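Local coordinates for protein BolA (Coxiella burnetii, PDB 3TR3) that is a BolA/IbaG-family homologue of undetermined function, probably linked to the stress response, that binds a cobalt ion in the crystal, at residues B[35-40]-B[69-74]; B[41-46]-B[73-78]. All blocks are in the same frame, centred on the assembly; numbering follows the deposited sequence.

Contact 1 (B[35-40]-B[69-74])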
loop_
_atom_site.group_PDB
_atom_site.type_symbol
_atom_site.label_atom_id
_atom_site.label_comp_id
_atom_site.label_asym_id
_atom_site.label_seq_id
_atom_site.Cartn_x
_atom_site.Cartn_y
_atom_site.Cartn_z
ATOM N N ALA B 35 0.220 -9.338 0.532
ATOM C CA ALA B 35 0.502 -8.255 -0.382
ATOM C C ALA B 35 -0.501 -8.305 -1.534
ATOM O O ALA B 35 -0.915 -9.387 -1.952
ATOM C CB ALA B 35 1.957 -8.354 -0.896
ATOM N N VAL B 36 -0.922 -7.133 -2.006
ATOM C CA VAL B 36 -1.776 -7.020 -3.165
ATOM C C VAL B 36 -0.873 -6.323 -4.140
ATOM O O VAL B 36 -0.310 -5.278 -3.814
ATOM C CB VAL B 36 -3.055 -6.194 -2.916
ATOM C CG1 VAL B 36 -3.946 -6.200 -4.146
ATOM C CG2 VAL B 36 -3.822 -6.716 -1.677
ATOM N N VAL B 37 -0.654 -6.972 -5.292
ATOM C CA VAL B 37 0.311 -6.518 -6.285
ATOM C C VAL B 37 -0.411 -6.293 -7.602
ATOM O O VAL B 37 -1.198 -7.148 -8.034
ATOM C CB VAL B 37 1.462 -7.536 -6.493
ATOM C CG1 VAL B 37 2.511 -6.944 -7.424
ATOM C CG2 VAL B 37 2.104 -7.874 -5.177
ATOM N N LEU B 38 -0.187 -5.118 -8.193
ATOM C CA LEU B 38 -0.690 -4.803 -9.512
ATOM C C LEU B 38 0.507 -4.831 -10.453
ATOM O O LEU B 38 1.555 -4.259 -10.134
ATOM C CB LEU B 38 -1.409 -3.431 -9.582
ATOM C CG LEU B 38 -2.565 -3.085 -8.619
ATOM C CD1 LEU B 38 -3.454 -1.856 -9.041
ATOM C CD2 LEU B 38 -3.446 -4.272 -8.280
ATOM N N CYS B 39 0.343 -5.504 -11.600
ATOM C CA CYS B 39 1.341 -5.522 -12.670
ATOM C C CYS B 39 0.664 -5.876 -14.014
ATOM O O CYS B 39 -0.052 -6.885 -14.097
ATOM C CB CYS B 39 2.433 -6.543 -12.343
ATOM S SG CYS B 39 3.901 -6.379 -13.360
ATOM N N PRO B 40 0.873 -5.041 -15.062
ATOM C CA PRO B 40 0.321 -5.346 -16.395
ATOM C C PRO B 40 0.928 -6.629 -17.005
ATOM O O PRO B 40 0.313 -7.244 -17.867
ATOM C CB PRO B 40 0.684 -4.099 -17.225
ATOM C CG PRO B 40 1.895 -3.515 -16.524
ATOM C CD PRO B 40 1.643 -3.780 -15.059
ATOM N N LEU B 69 4.351 -15.474 2.875
ATOM C CA LEU B 69 3.851 -14.361 2.105
ATOM C C LEU B 69 2.681 -14.798 1.251
ATOM O O LEU B 69 2.847 -15.574 0.377
ATOM C CB LEU B 69 4.950 -13.789 1.233
ATOM C CG LEU B 69 4.484 -12.717 0.252
ATOM C CD1 LEU B 69 3.744 -11.564 0.992
ATOM C CD2 LEU B 69 5.662 -12.199 -0.537
ATOM N N SER B 70 1.497 -14.281 1.530
ATOM C CA SER B 70 0.266 -14.604 0.835
ATOM C C SER B 70 0.022 -13.483 -0.181
ATOM O O SER B 70 0.292 -12.326 0.123
ATOM C CB SER B 70 -0.836 -14.684 1.903
ATOM O OG SER B 70 -2.134 -14.561 1.376
ATOM N N LEU B 71 -0.443 -13.793 -1.396
ATOM C CA LEU B 71 -0.535 -12.754 -2.462
ATOM C C LEU B 71 -1.893 -12.663 -3.116
ATOM O O LEU B 71 -2.547 -13.675 -3.316
ATOM C CB LEU B 71 0.500 -12.951 -3.604
ATOM C CG LEU B 71 1.997 -13.021 -3.321
ATOM C CD1 LEU B 71 2.819 -13.615 -4.556
ATOM C CD2 LEU B 71 2.547 -11.645 -2.890
ATOM N N LYS B 72 -2.304 -11.437 -3.430
ATOM C CA LYS B 72 -3.312 -11.208 -4.463
ATOM C C LYS B 72 -2.674 -10.401 -5.585
ATOM O O LYS B 72 -2.112 -9.336 -5.339
ATOM C CB LYS B 72 -4.553 -10.504 -3.956
ATOM C CG LYS B 72 -5.345 -11.285 -2.944
ATOM C CD LYS B 72 -6.411 -10.383 -2.267
ATOM C CE LYS B 72 -7.243 -11.180 -1.270
ATOM N NZ LYS B 72 -8.187 -10.309 -0.533
ATOM N N THR B 73 -2.767 -10.933 -6.810
ATOM C CA THR B 73 -2.092 -10.371 -7.985
ATOM C C THR B 73 -3.090 -9.923 -9.037
ATOM O O THR B 73 -3.886 -10.717 -9.501
ATOM C CB THR B 73 -1.110 -11.403 -8.605
ATOM O OG1 THR B 73 -1.755 -12.679 -8.733
ATOM C CG2 THR B 73 0.149 -11.545 -7.712
ATOM N N TYR B 74 -3.061 -8.646 -9.403
ATOM C CA TYR B 74 -4.025 -8.118 -10.354
ATOM C C TYR B 74 -3.313 -7.402 -11.483
ATOM O O TYR B 74 -2.231 -6.855 -11.305
ATOM C CB TYR B 74 -4.997 -7.108 -9.698
ATOM C CG TYR B 74 -5.833 -7.661 -8.554
ATOM C CD1 TYR B 74 -6.993 -8.391 -8.790
ATOM C CD2 TYR B 74 -5.462 -7.436 -7.229
ATOM C CE1 TYR B 74 -7.741 -8.911 -7.750
ATOM C CE2 TYR B 74 -6.206 -7.936 -6.184
ATOM C CZ TYR B 74 -7.342 -8.675 -6.436
ATOM O OH TYR B 74 -8.076 -9.158 -5.361
#

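Contact 2 (B[41-46]-B[73-78])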
loop_
_atom_site.group_PDB
_atom_site.type_symbol
_atom_site.label_atom_id
_atom_site.label_comp_id
_atom_site.label_asym_id
_atom_site.label_seq_id
_atom_site.Cartn_x
_atom_site.Cartn_y
_atom_site.Cartn_z
ATOM N N THR B 41 2.096 -7.037 -16.520
ATOM C CA THR B 41 2.758 -8.269 -16.947
ATOM C C THR B 41 1.957 -9.542 -16.588
ATOM O O THR B 41 2.170 -10.620 -17.150
ATOM C CB THR B 41 4.210 -8.307 -16.366
ATOM O OG1 THR B 41 4.976 -7.247 -16.946
ATOM C CG2 THR B 41 4.916 -9.613 -16.619
ATOM N N PHE B 42 1.026 -9.423 -15.652
ATOM C CA PHE B 42 0.209 -10.577 -15.256
ATOM C C PHE B 42 -0.849 -10.859 -16.328
ATOM O O PHE B 42 -1.522 -11.878 -16.281
ATOM C CB PHE B 42 -0.494 -10.370 -13.898
ATOM C CG PHE B 42 0.439 -10.144 -12.721
ATOM C CD1 PHE B 42 1.718 -10.663 -12.709
ATOM C CD2 PHE B 42 0.004 -9.419 -11.608
ATOM C CE1 PHE B 42 2.560 -10.442 -11.602
ATOM C CE2 PHE B 42 0.830 -9.211 -10.504
ATOM C CZ PHE B 42 2.124 -9.737 -10.503
ATOM N N GLU B 43 -1.013 -9.958 -17.292
ATOM C CA GLU B 43 -2.031 -10.194 -18.326
ATOM C C GLU B 43 -1.798 -11.523 -19.034
ATOM O O GLU B 43 -0.707 -11.768 -19.590
ATOM C CB GLU B 43 -2.100 -9.040 -19.324
ATOM C CG GLU B 43 -3.265 -9.129 -20.272
ATOM C CD GLU B 43 -4.620 -8.981 -19.591
ATOM O OE1 GLU B 43 -4.883 -7.900 -18.961
ATOM O OE2 GLU B 43 -5.420 -9.951 -19.697
ATOM N N GLY B 44 -2.789 -12.411 -18.970
ATOM C CA GLY B 44 -2.711 -13.689 -19.694
ATOM C C GLY B 44 -1.951 -14.758 -18.928
ATOM O O GLY B 44 -1.715 -15.843 -19.445
ATOM N N GLN B 45 -1.563 -14.477 -17.683
ATOM C CA GLN B 45 -0.762 -15.437 -16.931
ATOM C C GLN B 45 -1.654 -16.073 -15.873
ATOM O O GLN B 45 -2.508 -15.430 -15.296
ATOM C CB GLN B 45 0.467 -14.761 -16.301
ATOM C CG GLN B 45 1.339 -13.995 -17.273
ATOM C CD GLN B 45 1.867 -14.890 -18.414
ATOM O OE1 GLN B 45 2.129 -16.079 -18.205
ATOM N NE2 GLN B 45 2.002 -14.322 -19.628
ATOM N N THR B 46 -1.454 -17.342 -15.601
ATOM C CA THR B 46 -2.228 -17.971 -14.560
ATOM C C THR B 46 -1.873 -17.409 -13.159
ATOM O O THR B 46 -0.796 -16.804 -12.953
ATOM C CB THR B 46 -1.966 -19.471 -14.557
ATOM O OG1 THR B 46 -0.623 -19.722 -14.099
ATOM C CG2 THR B 46 -2.176 -20.042 -15.963
ATOM N N THR B 73 -2.767 -10.933 -6.810
ATOM C CA THR B 73 -2.092 -10.371 -7.985
ATOM C C THR B 73 -3.090 -9.923 -9.037
ATOM O O THR B 73 -3.886 -10.717 -9.501
ATOM C CB THR B 73 -1.110 -11.403 -8.605
ATOM O OG1 THR B 73 -1.755 -12.679 -8.733
ATOM C CG2 THR B 73 0.149 -11.545 -7.712
ATOM N N TYR B 74 -3.061 -8.646 -9.403
ATOM C CA TYR B 74 -4.025 -8.118 -10.354
ATOM C C TYR B 74 -3.313 -7.402 -11.483
ATOM O O TYR B 74 -2.231 -6.855 -11.305
ATOM C CB TYR B 74 -4.997 -7.108 -9.698
ATOM C CG TYR B 74 -5.833 -7.661 -8.554
ATOM C CD1 TYR B 74 -6.993 -8.391 -8.790
ATOM C CD2 TYR B 74 -5.462 -7.436 -7.229
ATOM C CE1 TYR B 74 -7.741 -8.911 -7.750
ATOM C CE2 TYR B 74 -6.206 -7.936 -6.184
ATOM C CZ TYR B 74 -7.342 -8.675 -6.436
ATOM O OH TYR B 74 -8.076 -9.158 -5.361
ATOM N N THR B 75 -3.934 -7.394 -12.653
ATOM C CA THR B 75 -3.551 -6.405 -13.627
ATOM C C THR B 75 -4.207 -5.104 -13.208
ATOM O O THR B 75 -5.241 -5.104 -12.544
ATOM C CB THR B 75 -4.032 -6.748 -15.062
ATOM O OG1 THR B 75 -5.466 -6.817 -15.106
ATOM C CG2 THR B 75 -3.400 -8.048 -15.559
ATOM N N PRO B 76 -3.620 -3.989 -13.622
ATOM C CA PRO B 76 -4.263 -2.693 -13.421
ATOM C C PRO B 76 -5.721 -2.690 -13.859
ATOM O O PRO B 76 -6.551 -2.148 -13.122
ATOM C CB PRO B 76 -3.422 -1.746 -14.274
ATOM C CG PRO B 76 -2.057 -2.405 -14.368
ATOM C CD PRO B 76 -2.272 -3.883 -14.223
ATOM N N ASP B 77 -6.049 -3.300 -14.996
ATOM C CA ASP B 77 -7.450 -3.384 -15.436
ATOM C C ASP B 77 -8.358 -4.247 -14.544
ATOM O O ASP B 77 -9.480 -3.869 -14.303
ATOM C CB ASP B 77 -7.569 -3.876 -16.886
ATOM C CG ASP B 77 -7.050 -2.875 -17.893
ATOM O OD1 ASP B 77 -6.886 -1.681 -17.552
ATOM O OD2 ASP B 77 -6.812 -3.306 -19.044
ATOM N N GLU B 78 -7.901 -5.410 -14.090
ATOM C CA GLU B 78 -8.726 -6.203 -13.204
ATOM C C GLU B 78 -9.027 -5.351 -11.974
ATOM O O GLU B 78 -10.129 -5.439 -11.413
ATOM C CB GLU B 78 -8.064 -7.526 -12.787
ATOM C CG GLU B 78 -7.892 -8.544 -13.909
ATOM C CD GLU B 78 -6.982 -9.713 -13.533
ATOM O OE1 GLU B 78 -6.328 -9.615 -12.476
ATOM O OE2 GLU B 78 -6.924 -10.722 -14.294
HETATM O O HOH W 1 -6.820 -7.916 -17.286
HETATM O O HOH W 2 -7.228 -10.380 -17.033
#

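Contact 1 (B[35-40]-B[69-74])
CB of A35 packs against two leucines of the neighbouring strand, both on one side of it, 3.9 Å from CD2 of L71 and 4.1 Å from CD1 of L69. A small methyl suits this place because the longer branches reach across to it. On the same face V37 lies beside T73, two beta-branched residues at home in an extended backbone; here L71 and T73 also meet helix 47-57. The other face carries V36, L38, K72 and Y74. With its CG anti to the carbonyl carbon (chi1 -60°), Y74 lays its ring back along the strand, and V36 CG1 meets the ring edge in its plane, 3.5 Å from CE2. L38 comes in obliquely, its CD2 3.5 Å from Y74 CB, while the long chain of K72 leads its amine away from the contact. Between the faces runs a ladder of backbone bonds in which A35, V37 and C39 bind the strand 69-74 through alternate residues. The bond from V37 N to K72 O is 2.8 Å, as is that from Y74 N to V37 O. This is a beta-alpha-beta connection: helices 47-57 and 59-65 link the adjacent parallel strands 32-38 and 68-74 of the mixed BolA sheet.

Contact 2 (B[41-46]-B[73-78])
OG1 of T75 has two polar partners: E78 N of its own segment, which donates at 3.0 Å, and a water 2.8 Å away that links it to E43. That water donates to E43 OE1 at 2.6 Å, so the polar groups of E43 and T75 are joined through the water, with no hydrogen bond between them. A second water bridges the other oxygens, donating to both E43 OE2 and E78 OE2; two acidic side chains can thus stand near each other, with water hydrogens probably easing their repulsion. T75 is the N-cap of helix 76-80, and its chi1 of 61° sets OG1 between the backbone N and the carbonyl carbon, where it can reach E78 N. In return T75 N donates to E78 OE1 at 3.3 Å, approaching from above the carboxylate plane, and the two residues complete a capping box; R50 of helix 47-57 forms a salt bridge to the same E78 oxygen. The methyl of T75 packs against the backbone at E43, CG2 lying 3.5 Å from E43 N, and also meets CB of F42. F42 sends its ring toward the end of strand 68-74, crossing the T73 side chain at about a right angle, with CE2 3.5 Å from T73 CB. Y74 O lies at the ring edge, 3.4 Å from F42 CD2. A large apolar ring suits this buried place, because L18 and V54 also pack on it. From F42 to Q45 the chain reverses in a type II turn closed by Q45 N to F42 O, in which G44 readily takes up the positive phi (84°).

Contact 1 and contact 2 have centres about 9 Å apart and follow one another along both partners. Strand 32-38 leads through residues 39 and 40 into 41-46, while strand 68-74 runs into helix 76-80, and T73 and Y74 belong to both contacts. Where the paired strands end, the backbones part, yet the contacts still touch: P76 CD lies 3.5 Å from P40 N. The centre of contact 1 is about 5 Å from the centre of the chain and that of contact 2 about 13 Å, nearer the periphery. Contact 1 holds the two strands side by side; contact 2 ties the loop before helix 47-57 to the start of helix 76-80.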